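Local structure of BlEst2 (Bacillus licheniformis, 6WPX) at residues T204-K209 and K237-P242; V316-N321 and Q375-L380. The protein probably hydrolyses ester bonds as a lipase or esterase and is seen here in its propeptide form, with a C-terminal domain that has autoinhibitory effects. One frame throughout, in Å; residues are numbered along the deposited sequence.

Contact 1: T204-K209 and K237-P242; sequences TLAGNK and KNARLP
Thr-204 and Arg-240 meet through one well-directed hydrogen bond, from Arg-240 NH1 to Thr-204 OG1 at 3.0 Å, with an N-H...O angle of 162° and the oxygen practically in the guanidinium plane. The flat group is also touched from above: Ala-206 CB sits 3.8 Å over the centre of one face, and the same methyl packs on Ala-239 CB at 3.7 Å. Beside the arginine, Thr-204 CB comes within 3.4 Å of the carbonyl oxygen Ala-239 O. A water bridges the two backbones, 2.8 Å from Leu-205 O and 2.9 Å from Ala-239 O, although more acceptors surround it than its two protons can serve at once.

The bend in the Arg-240 chain (chi2 -47°) brings the guanidinium to the strand end, and the second shell holds it there: NE forms a salt bridge with Glu-236 and NH2 bonds to Leu-247 O, so the group has little freedom to rotate. Thr-204 OG1 is held in turn by a second partner, Asn-246 OD1.

In the parallel part of this alpha/beta-hydrolase sheet, strand 201-205 lies between strands 138-144 and 245-246. Contact 1 ties its C-terminal end to the loop preceding strand 245-246, while Leu-241 in that loop rests on Arg-188 of helix 181-191.

Contact 2: V316-N321 and Q375-L380; sequences VHWLSN and QKEAFL
Trp-318 and Phe-379 lie one over the other as an offset stack: the six-membered ring of the indole and the phenyl ring have centroids 4.2 Å apart and planes only 15° from parallel. Trp-318 CH2 stands over the centre of the Phe-379 ring, whereas on the indole face it is Phe-379 CB that lies toward the rim. The indole edge is met by the Glu-377 carboxylate. Trp-318 NE1 donates to Glu-377 OE1 at 3.2 Å, almost straight (170°), in the ring plane of the indole and on the syn side of the oxygen but well out of the carboxylate plane; its bond to OE2 is weak. Ser-320 OG takes the anti lone pair of Glu-377 OE1 at 2.7 Å, so two donors fix that oxygen, while OE2 is held by Ser-371 and Asn-297. With CG anti to the backbone N (chi1 -174°), the Trp-318 indole reaches across to the neighbouring strand. With an alanine here, Phe-379 would probably lose its stacking partner, a gap would open beside its ring and Glu-377 OE1 would lose one of its two donors.

The strands run antiparallel: Leu-319 N bonds to Leu-380 O at 2.8 Å and Leu-380 N to Leu-319 O at 3.0 Å, with their side chains on the face away from Ser-320 and Phe-379 and touching CB to CB at 4.0 Å. Where strand 316-320 gives out, Asn-321 OD1 replaces a backbone acceptor and receives Ala-378 N at 2.9 Å.

Strand 313-320 lies between strands 377-386 and 353-360 in its sheet, probably within the autoinhibitory C-terminal domain. Trp-318 packs it on strand 365-372 of a second antiparallel sheet, while Leu-319 and Ala-378 meet helix 163-169, which precedes strand 201-205, linking this domain to the alpha/beta part.

Overall arrangement
Contacts 1 and 2 lie on opposite sides of the chain's centre, their own centres about 30 Å apart and their nearest atoms about 14 Å apart, and they share no helix or strand. Both are largely buried; contact 2 reaches the surface at Lys-376. Contact 1 belongs to the mixed alpha/beta sheet and joins a strand end to a loop, so it depends on a side-chain bond, small methyls and a water instead of backbone pairing. Contact 2 joins neighbouring strands of an all-antiparallel sheet later in the chain, where paired backbones are reinforced by stacked aromatics and a buried carboxylate. It also buries more area, 450 against 264 Å².

Contact 1: T204-K209 and K237-P242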
# COMPACT_ATOMS: atom_id res chain seq x y z
N THR A 204 8.62 -13.15 -7.58
CA THR A 204 7.88 -12.37 -6.58
C THR A 204 7.30 -13.29 -5.55
O THR A 204 6.84 -14.39 -5.87
CB THR A 204 6.78 -11.48 -7.19
OG1 THR A 204 5.71 -12.31 -7.64
CG2 THR A 204 7.28 -10.55 -8.32
N LEU A 205 7.36 -12.85 -4.31
CA LEU A 205 6.73 -13.51 -3.18
C LEU A 205 5.71 -12.51 -2.65
O LEU A 205 5.94 -11.29 -2.71
CB LEU A 205 7.72 -13.87 -2.06
CG LEU A 205 8.31 -15.29 -2.11
CD1 LEU A 205 9.24 -15.43 -3.31
CD2 LEU A 205 9.09 -15.60 -0.82
N ALA A 206 4.59 -13.01 -2.17
CA ALA A 206 3.55 -12.17 -1.58
C ALA A 206 2.91 -12.93 -0.44
O ALA A 206 2.87 -14.16 -0.47
CB ALA A 206 2.51 -11.79 -2.62
N GLY A 207 2.44 -12.19 0.55
CA GLY A 207 1.75 -12.78 1.69
C GLY A 207 0.25 -12.57 1.62
O GLY A 207 -0.22 -11.66 0.93
N ASN A 208 -0.52 -13.43 2.31
CA ASN A 208 -1.99 -13.30 2.34
C ASN A 208 -2.50 -13.19 3.77
O ASN A 208 -3.69 -13.29 4.00
CB ASN A 208 -2.66 -14.49 1.64
CG ASN A 208 -2.34 -15.81 2.27
OD1 ASN A 208 -1.92 -15.90 3.41
ND2 ASN A 208 -2.43 -16.86 1.51
N LYS A 209 -1.58 -13.06 4.74
CA LYS A 209 -1.97 -12.99 6.14
C LYS A 209 -2.11 -11.53 6.57
O LYS A 209 -1.22 -10.74 6.31
CB LYS A 209 -0.94 -13.74 7.03
CG LYS A 209 -1.39 -13.87 8.48
CD LYS A 209 -0.70 -15.02 9.23
CE LYS A 209 0.57 -14.58 9.93
NZ LYS A 209 1.06 -15.61 10.88
N LYS A 237 -2.29 -9.18 -5.81
CA LYS A 237 -2.27 -8.76 -7.22
C LYS A 237 -1.26 -7.62 -7.48
O LYS A 237 -0.60 -7.61 -8.52
CB LYS A 237 -3.67 -8.39 -7.72
CG LYS A 237 -4.56 -9.63 -7.99
CD LYS A 237 -4.13 -10.41 -9.26
CE LYS A 237 -4.40 -11.89 -9.14
NZ LYS A 237 -3.74 -12.66 -10.22
N ASN A 238 -1.12 -6.68 -6.52
CA ASN A 238 -0.18 -5.58 -6.71
C ASN A 238 1.25 -5.94 -6.37
O ASN A 238 2.13 -5.15 -6.65
CB ASN A 238 -0.65 -4.33 -5.94
CG ASN A 238 -1.87 -3.67 -6.55
OD1 ASN A 238 -2.58 -4.25 -7.36
ND2 ASN A 238 -2.09 -2.42 -6.24
N ALA A 239 1.50 -7.15 -5.83
CA ALA A 239 2.84 -7.64 -5.49
C ALA A 239 3.49 -8.41 -6.65
O ALA A 239 4.62 -8.91 -6.52
CB ALA A 239 2.79 -8.50 -4.24
N ARG A 240 2.78 -8.51 -7.79
CA ARG A 240 3.23 -9.31 -8.94
C ARG A 240 3.77 -8.51 -10.10
O ARG A 240 3.49 -7.30 -10.20
CB ARG A 240 2.06 -10.20 -9.46
CG ARG A 240 1.36 -11.04 -8.40
CD ARG A 240 2.36 -11.76 -7.50
NE ARG A 240 1.70 -12.73 -6.65
CZ ARG A 240 2.32 -13.68 -5.98
NH1 ARG A 240 3.65 -13.80 -6.04
NH2 ARG A 240 1.63 -14.51 -5.22
N LEU A 241 4.54 -9.19 -10.98
CA LEU A 241 5.05 -8.66 -12.24
C LEU A 241 4.60 -9.62 -13.36
O LEU A 241 4.61 -10.84 -13.16
CB LEU A 241 6.58 -8.50 -12.25
CG LEU A 241 7.17 -7.41 -11.34
CD1 LEU A 241 8.69 -7.58 -11.23
CD2 LEU A 241 6.85 -6.02 -11.88
N PRO A 242 4.16 -9.08 -14.53
CA PRO A 242 3.61 -9.96 -15.58
C PRO A 242 4.54 -11.02 -16.16
O PRO A 242 4.06 -12.09 -16.55
CB PRO A 242 3.12 -8.98 -16.66
CG PRO A 242 3.82 -7.71 -16.39
CD PRO A 242 4.07 -7.66 -14.90
O HOH W 1 6.57 -9.11 -4.40

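Contact 2: V316-N321 and Q375-L380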
# COMPACT_ATOMS: atom_id res chain seq x y z
N VAL A 316 -14.65 -0.47 11.79
CA VAL A 316 -14.73 0.96 12.10
C VAL A 316 -13.38 1.38 12.64
O VAL A 316 -12.88 0.78 13.59
CB VAL A 316 -15.89 1.23 13.11
CG1 VAL A 316 -16.07 2.72 13.37
CG2 VAL A 316 -17.20 0.61 12.63
N HIS A 317 -12.77 2.36 11.99
CA HIS A 317 -11.43 2.80 12.34
C HIS A 317 -11.34 4.29 12.53
O HIS A 317 -11.76 5.04 11.66
CB HIS A 317 -10.43 2.38 11.23
CG HIS A 317 -10.61 0.97 10.81
ND1 HIS A 317 -9.94 -0.06 11.45
CD2 HIS A 317 -11.42 0.45 9.87
CE1 HIS A 317 -10.38 -1.17 10.89
NE2 HIS A 317 -11.26 -0.92 9.93
N TRP A 318 -10.72 4.70 13.63
CA TRP A 318 -10.44 6.12 13.86
C TRP A 318 -8.91 6.24 13.91
O TRP A 318 -8.29 5.85 14.89
CB TRP A 318 -11.11 6.64 15.14
CG TRP A 318 -10.95 8.12 15.34
CD1 TRP A 318 -9.90 8.77 15.92
CD2 TRP A 318 -11.89 9.14 14.94
NE1 TRP A 318 -10.13 10.13 15.92
CE2 TRP A 318 -11.33 10.39 15.31
CE3 TRP A 318 -13.13 9.12 14.27
CZ2 TRP A 318 -12.00 11.60 15.10
CZ3 TRP A 318 -13.77 10.33 14.02
CH2 TRP A 318 -13.22 11.55 14.46
N LEU A 319 -8.31 6.72 12.82
CA LEU A 319 -6.85 6.92 12.76
C LEU A 319 -6.57 8.29 13.29
O LEU A 319 -7.28 9.23 12.97
CB LEU A 319 -6.31 6.81 11.33
CG LEU A 319 -6.29 5.41 10.69
CD1 LEU A 319 -7.67 5.02 10.14
CD2 LEU A 319 -5.25 5.36 9.61
N SER A 320 -5.55 8.40 14.15
CA SER A 320 -5.17 9.65 14.80
C SER A 320 -3.65 9.74 14.96
O SER A 320 -2.96 8.73 14.85
CB SER A 320 -5.82 9.73 16.18
OG SER A 320 -5.47 10.93 16.86
N ASN A 321 -3.13 10.94 15.23
CA ASN A 321 -1.71 11.12 15.48
C ASN A 321 -1.40 10.79 16.95
O ASN A 321 -0.23 10.70 17.32
CB ASN A 321 -1.25 12.53 15.11
CG ASN A 321 -2.02 13.62 15.79
OD1 ASN A 321 -3.22 13.76 15.60
ND2 ASN A 321 -1.30 14.46 16.52
N GLN A 375 -5.89 16.74 23.77
CA GLN A 375 -4.82 17.25 22.90
C GLN A 375 -5.34 17.20 21.46
O GLN A 375 -6.02 16.26 21.12
CB GLN A 375 -3.62 16.32 23.07
CG GLN A 375 -2.52 16.50 22.03
CD GLN A 375 -1.26 15.81 22.49
OE1 GLN A 375 -0.57 16.29 23.39
NE2 GLN A 375 -0.94 14.68 21.87
N LYS A 376 -5.00 18.21 20.68
CA LYS A 376 -5.37 18.43 19.26
C LYS A 376 -5.04 17.19 18.43
O LYS A 376 -3.98 16.59 18.62
CB LYS A 376 -4.61 19.68 18.79
CG LYS A 376 -4.96 20.20 17.41
CD LYS A 376 -4.10 21.38 17.02
CE LYS A 376 -3.87 22.33 18.18
NZ LYS A 376 -2.71 23.23 17.96
N GLU A 377 -5.97 16.79 17.56
CA GLU A 377 -5.70 15.61 16.71
C GLU A 377 -6.12 15.86 15.27
O GLU A 377 -6.99 16.65 15.04
CB GLU A 377 -6.42 14.36 17.23
CG GLU A 377 -7.90 14.36 16.93
CD GLU A 377 -8.62 13.05 17.13
OE1 GLU A 377 -7.96 12.03 17.22
OE2 GLU A 377 -9.84 13.07 17.15
N ALA A 378 -5.35 15.29 14.35
CA ALA A 378 -5.80 15.17 12.95
C ALA A 378 -6.34 13.73 12.87
O ALA A 378 -5.77 12.85 13.51
CB ALA A 378 -4.72 15.41 11.95
N PHE A 379 -7.44 13.53 12.17
CA PHE A 379 -8.00 12.20 12.10
C PHE A 379 -8.36 11.76 10.70
O PHE A 379 -8.50 12.57 9.79
CB PHE A 379 -9.25 12.09 13.02
CG PHE A 379 -10.49 12.78 12.49
CD1 PHE A 379 -11.37 12.10 11.64
CD2 PHE A 379 -10.78 14.09 12.81
CE1 PHE A 379 -12.50 12.73 11.14
CE2 PHE A 379 -11.92 14.72 12.32
CZ PHE A 379 -12.77 14.03 11.48
N LEU A 380 -8.54 10.46 10.56
CA LEU A 380 -9.01 9.81 9.35
C LEU A 380 -9.93 8.73 9.86
O LEU A 380 -9.50 7.85 10.60
CB LEU A 380 -7.85 9.23 8.52
CG LEU A 380 -8.20 8.63 7.15
CD1 LEU A 380 -8.93 9.65 6.26
CD2 LEU A 380 -6.95 8.14 6.45